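Local coordinates for protein polyprenyl synthetase (Zymomonas mobilis subsp. mobilis, PDB 4KKM) that probably adds isopentenyl diphosphate head to tail to allylic prenyl diphosphates, building longer chains in a metal-dependent reaction, at residues A171-D184 with T198-L210. Numbering follows the deposited sequence.
Sequences ASGKDGMVGGQAID and TITRLQQLKTGAL
The carboxylate of Asp-184, about 4 Å from a bound calcium ion at the nearest atoms, is gripped by two lysines: OD2 meets Lys-206 NZ in a weak hydrogen bond and salt bridge (3.2 Å), while OD1 pairs with Lys-271. Lys-206 starts with CG anti to its backbone N (chi1 -174°), and the nearly extended chain crosses the helix surface before bending at chi4 to the acid. In one of the two conformers of Gln-181, a tentative placing of its amide, OE1 lies 3.0 Å from Lys-206 CE and the amide nitrogen bonds weakly to Asp-108, which binds the calcium ion with Asp-114. Shortening Lys-206 to an alanine would probably leave OD2 of Asp-184 without its lysine mate and uncover the side of Gln-181. Gly-180 lets the backbones meet, its CA 3.8 Å from Lys-206 CA; a CB here would strike Lys-206 N. Segments 177-184 and 198-206, on neighbouring helices of the all-helical isoprenoid synthase fold, run roughly antiparallel (142°). Ile-183 is a knob in a hole formed by Thr-198, Arg-201, Leu-202 and Leu-205, its branched CG2 lying 3.8 Å from Leu-202 CB and its CD1 reaching Leu-205. Nearer the start of helix 177-188, Met-177 CA makes a CA-H...O contact with Leu-205 O, 3.2 Å from carbon to oxygen. In one of its two conformers, the extended chi1 and chi2 of Met-177 carry SD to Leu-210 CD1, and the small methyl of Ala-209 fits against Ala-171 O, which also accepts Met-177 N.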
loop_
_atom_site.group_PDB
_atom_site.type_symbol
_atom_site.label_atom_id
_atom_site.label_comp_id
_atom_site.label_asym_id
_atom_site.label_seq_id
_atom_site.Cartn_x
_atom_site.Cartn_y
_atom_site.Cartn_z
ATOM N N ALA B 171 -0.869 6.213 9.122
ATOM C CA ALA B 171 -1.741 5.333 9.908
ATOM C C ALA B 171 -1.650 3.861 9.499
ATOM O O ALA B 171 -2.009 2.968 10.275
ATOM C CB ALA B 171 -3.190 5.801 9.815
ATOM N N SER B 172 -1.189 3.609 8.282
ATOM C CA SER B 172 -1.216 2.253 7.737
ATOM C C SER B 172 0.102 1.487 7.877
ATOM O O SER B 172 0.101 0.257 7.874
ATOM C CB SER B 172 -1.658 2.275 6.262
ATOM O OG SER B 172 -2.953 2.858 6.140
ATOM N N GLY B 173 1.216 2.207 8.004
ATOM C CA GLY B 173 2.531 1.600 7.864
ATOM C C GLY B 173 3.223 1.241 9.169
ATOM O O GLY B 173 2.576 0.907 10.154
ATOM N N LYS B 174 4.550 1.329 9.166
ATOM C CA LYS B 174 5.374 0.947 10.317
ATOM C C LYS B 174 5.079 1.783 11.569
ATOM O O LYS B 174 5.348 1.355 12.692
ATOM C CB LYS B 174 6.854 1.088 9.954
ATOM C CG LYS B 174 7.285 2.536 9.709
ATOM C CD LYS B 174 8.740 2.631 9.260
ATOM C CE LYS B 174 9.113 4.051 8.834
ATOM N NZ LYS B 174 9.104 4.981 10.006
ATOM N N ASP B 175 4.549 2.984 11.370
ATOM C CA ASP B 175 4.198 3.868 12.482
ATOM C C ASP B 175 2.693 3.875 12.731
ATOM O O ASP B 175 2.151 4.753 13.417
ATOM C CB ASP B 175 4.725 5.278 12.223
ATOM C CG ASP B 175 6.231 5.312 12.146
ATOM O OD1 ASP B 175 6.875 4.798 13.083
ATOM O OD2 ASP B 175 6.774 5.811 11.140
ATOM N N GLY B 176 2.027 2.873 12.175
ATOM C CA GLY B 176 0.602 2.708 12.360
ATOM C C GLY B 176 0.216 1.245 12.418
ATOM O O GLY B 176 0.834 0.454 13.146
ATOM N N MET B 177 -0.794 0.884 11.636
ATOM C CA MET B 177 -1.394 -0.446 11.681
ATOM C C MET B 177 -0.396 -1.611 11.555
ATOM O O MET B 177 -0.417 -2.539 12.364
ATOM C CB MET B 177 -2.476 -0.562 10.609
ATOM C CG MET B 177 -3.227 -1.878 10.628
ATOM S SD MET B 177 -4.257 -2.104 9.166
ATOM C CE MET B 177 -3.015 -2.225 7.875
ATOM N N VAL B 178 0.468 -1.569 10.545
ATOM C CA VAL B 178 1.443 -2.658 10.355
ATOM C C VAL B 178 2.436 -2.711 11.516
ATOM O O VAL B 178 2.823 -3.786 11.975
ATOM C CB VAL B 178 2.197 -2.564 9.001
ATOM C CG1 VAL B 178 3.371 -3.560 8.957
ATOM C CG2 VAL B 178 1.245 -2.807 7.841
ATOM N N GLY B 179 2.840 -1.543 12.006
ATOM C CA GLY B 179 3.665 -1.504 13.199
ATOM C C GLY B 179 2.972 -2.191 14.372
ATOM O O GLY B 179 3.606 -2.886 15.170
ATOM N N GLY B 180 1.661 -2.004 14.475
ATOM C CA GLY B 180 0.892 -2.626 15.540
ATOM C C GLY B 180 0.827 -4.128 15.363
ATOM O O GLY B 180 0.976 -4.888 16.325
ATOM N N GLN B 181 0.598 -4.548 14.117
ATOM C CA GLN B 181 0.590 -5.961 13.746
ATOM C C GLN B 181 1.903 -6.628 14.130
ATOM O O GLN B 181 1.921 -7.771 14.586
ATOM C CB GLN B 181 0.356 -6.128 12.237
ATOM C CG GLN B 181 -1.068 -5.856 11.771
ATOM C CD GLN B 181 -2.058 -6.875 12.302
ATOM O OE1 GLN B 181 -2.276 -6.970 13.504
ATOM N NE2 GLN B 181 -2.656 -7.650 11.404
ATOM N N ALA B 182 2.996 -5.897 13.940
ATOM C CA ALA B 182 4.334 -6.399 14.247
ATOM C C ALA B 182 4.532 -6.595 15.744
ATOM O O ALA B 182 5.119 -7.588 16.160
ATOM C CB ALA B 182 5.402 -5.466 13.694
ATOM N N ILE B 183 4.069 -5.639 16.550
ATOM C CA ILE B 183 4.178 -5.767 18.003
ATOM C C ILE B 183 3.389 -6.986 18.478
ATOM O O ILE B 183 3.849 -7.743 19.332
ATOM C CB ILE B 183 3.699 -4.499 18.745
ATOM C CG1 ILE B 183 4.591 -3.314 18.383
ATOM C CG2 ILE B 183 3.715 -4.721 20.261
ATOM C CD1 ILE B 183 4.133 -1.997 18.966
ATOM N N ASP B 184 2.214 -7.192 17.892
ATOM C CA ASP B 184 1.392 -8.346 18.246
ATOM C C ASP B 184 2.114 -9.642 17.883
ATOM O O ASP B 184 2.177 -10.583 18.679
ATOM C CB ASP B 184 0.037 -8.275 17.536
ATOM C CG ASP B 184 -1.079 -8.913 18.342
ATOM O OD1 ASP B 184 -0.903 -9.110 19.565
ATOM O OD2 ASP B 184 -2.140 -9.208 17.751
ATOM N N THR B 198 3.480 -1.377 26.866
ATOM C CA THR B 198 3.715 -1.959 25.547
ATOM C C THR B 198 2.416 -2.386 24.857
ATOM O O THR B 198 2.242 -2.167 23.657
ATOM C CB THR B 198 4.721 -3.142 25.607
ATOM O OG1 THR B 198 5.951 -2.690 26.192
ATOM C CG2 THR B 198 5.006 -3.682 24.217
ATOM N N ILE B 199 1.490 -2.983 25.602
ATOM C CA ILE B 199 0.243 -3.393 24.966
ATOM C C ILE B 199 -0.644 -2.177 24.715
ATOM O O ILE B 199 -1.552 -2.222 23.890
ATOM C CB ILE B 199 -0.530 -4.475 25.762
ATOM C CG1 ILE B 199 -1.075 -3.901 27.065
ATOM C CG2 ILE B 199 0.355 -5.714 26.015
ATOM C CD1 ILE B 199 -2.142 -4.772 27.710
ATOM N N THR B 200 -0.367 -1.091 25.424
ATOM C CA THR B 200 -1.048 0.162 25.149
ATOM C C THR B 200 -0.562 0.707 23.809
ATOM O O THR B 200 -1.366 1.109 22.969
ATOM C CB THR B 200 -0.846 1.189 26.281
ATOM O OG1 THR B 200 -1.436 0.684 27.488
ATOM C CG2 THR B 200 -1.512 2.511 25.928
ATOM N N ARG B 201 0.754 0.704 23.601
ATOM C CA ARG B 201 1.294 1.119 22.309
ATOM C C ARG B 201 0.807 0.179 21.224
ATOM O O ARG B 201 0.498 0.609 20.114
ATOM C CB ARG B 201 2.824 1.139 22.302
ATOM C CG ARG B 201 3.404 1.696 20.995
ATOM C CD ARG B 201 4.897 1.423 20.845
ATOM N NE ARG B 201 5.723 2.198 21.770
ATOM C CZ ARG B 201 6.076 3.466 21.579
ATOM N NH1 ARG B 201 5.660 4.117 20.499
ATOM N NH2 ARG B 201 6.836 4.089 22.471
ATOM N N LEU B 202 0.758 -1.111 21.541
ATOM C CA LEU B 202 0.239 -2.102 20.602
ATOM C C LEU B 202 -1.161 -1.728 20.096
ATOM O O LEU B 202 -1.402 -1.695 18.882
ATOM C CB LEU B 202 0.241 -3.492 21.243
ATOM C CG LEU B 202 -0.598 -4.644 20.676
ATOM C CD1 LEU B 202 -0.412 -4.817 19.194
ATOM C CD2 LEU B 202 -0.223 -5.939 21.396
ATOM N N GLN B 203 -2.077 -1.440 21.018
ATOM C CA GLN B 203 -3.431 -1.043 20.627
ATOM C C GLN B 203 -3.432 0.248 19.818
ATOM O O GLN B 203 -4.093 0.325 18.785
ATOM C CB GLN B 203 -4.343 -0.888 21.851
ATOM C CG GLN B 203 -5.784 -0.483 21.516
ATOM C CD GLN B 203 -5.958 1.020 21.316
ATOM O OE1 GLN B 203 -5.474 1.822 22.115
ATOM N NE2 GLN B 203 -6.639 1.403 20.235
ATOM N N GLN B 204 -2.719 1.262 20.304
ATOM C CA GLN B 204 -2.659 2.558 19.619
ATOM C C GLN B 204 -2.299 2.400 18.142
ATOM O O GLN B 204 -2.840 3.094 17.276
ATOM C CB GLN B 204 -1.645 3.486 20.289
ATOM C CG GLN B 204 -2.044 3.990 21.666
ATOM C CD GLN B 204 -0.893 4.684 22.386
ATOM O OE1 GLN B 204 0.274 4.557 21.991
ATOM N NE2 GLN B 204 -1.217 5.425 23.444
ATOM N N LEU B 205 -1.389 1.476 17.857
ATOM C CA LEU B 205 -0.963 1.240 16.484
ATOM C C LEU B 205 -1.861 0.257 15.731
ATOM O O LEU B 205 -2.303 0.541 14.613
ATOM C CB LEU B 205 0.490 0.752 16.442
ATOM C CG LEU B 205 1.562 1.701 16.981
ATOM C CD1 LEU B 205 2.943 1.068 16.861
ATOM C CD2 LEU B 205 1.512 3.045 16.261
ATOM N N LYS B 206 -2.122 -0.898 16.340
ATOM C CA LYS B 206 -2.820 -1.987 15.657
ATOM C C LYS B 206 -4.253 -1.659 15.250
ATOM O O LYS B 206 -4.697 -2.050 14.170
ATOM C CB LYS B 206 -2.816 -3.264 16.499
ATOM C CG LYS B 206 -3.400 -4.468 15.766
ATOM C CD LYS B 206 -3.230 -5.754 16.563
ATOM C CE LYS B 206 -4.028 -6.905 15.947
ATOM N NZ LYS B 206 -4.825 -7.646 16.969
ATOM N N THR B 207 -4.980 -0.963 16.121
ATOM C CA THR B 207 -6.348 -0.550 15.798
ATOM C C THR B 207 -6.563 0.960 15.940
ATOM O O THR B 207 -7.384 1.540 15.229
ATOM C CB THR B 207 -7.395 -1.275 16.670
ATOM O OG1 THR B 207 -7.133 -1.009 18.050
ATOM C CG2 THR B 207 -7.358 -2.779 16.433
ATOM N N GLY B 208 -5.831 1.587 16.858
ATOM C CA GLY B 208 -5.956 3.019 17.092
ATOM C C GLY B 208 -5.602 3.884 15.889
ATOM O O GLY B 208 -6.202 4.936 15.665
ATOM N N ALA B 209 -4.620 3.447 15.112
ATOM C CA ALA B 209 -4.159 4.227 13.969
ATOM C C ALA B 209 -5.256 4.410 12.914
ATOM O O ALA B 209 -5.464 5.515 12.420
ATOM C CB ALA B 209 -2.939 3.590 13.356
ATOM N N LEU B 210 -5.962 3.334 12.573
ATOM C CA LEU B 210 -7.035 3.461 11.583
ATOM C C LEU B 210 -8.225 4.244 12.127
ATOM O O LEU B 210 -8.855 5.001 11.390
ATOM C CB LEU B 210 -7.504 2.105 11.056
ATOM C CG LEU B 210 -6.504 1.194 10.324
ATOM C CD1 LEU B 210 -7.274 0.217 9.437
ATOM C CD2 LEU B 210 -5.476 1.972 9.500
#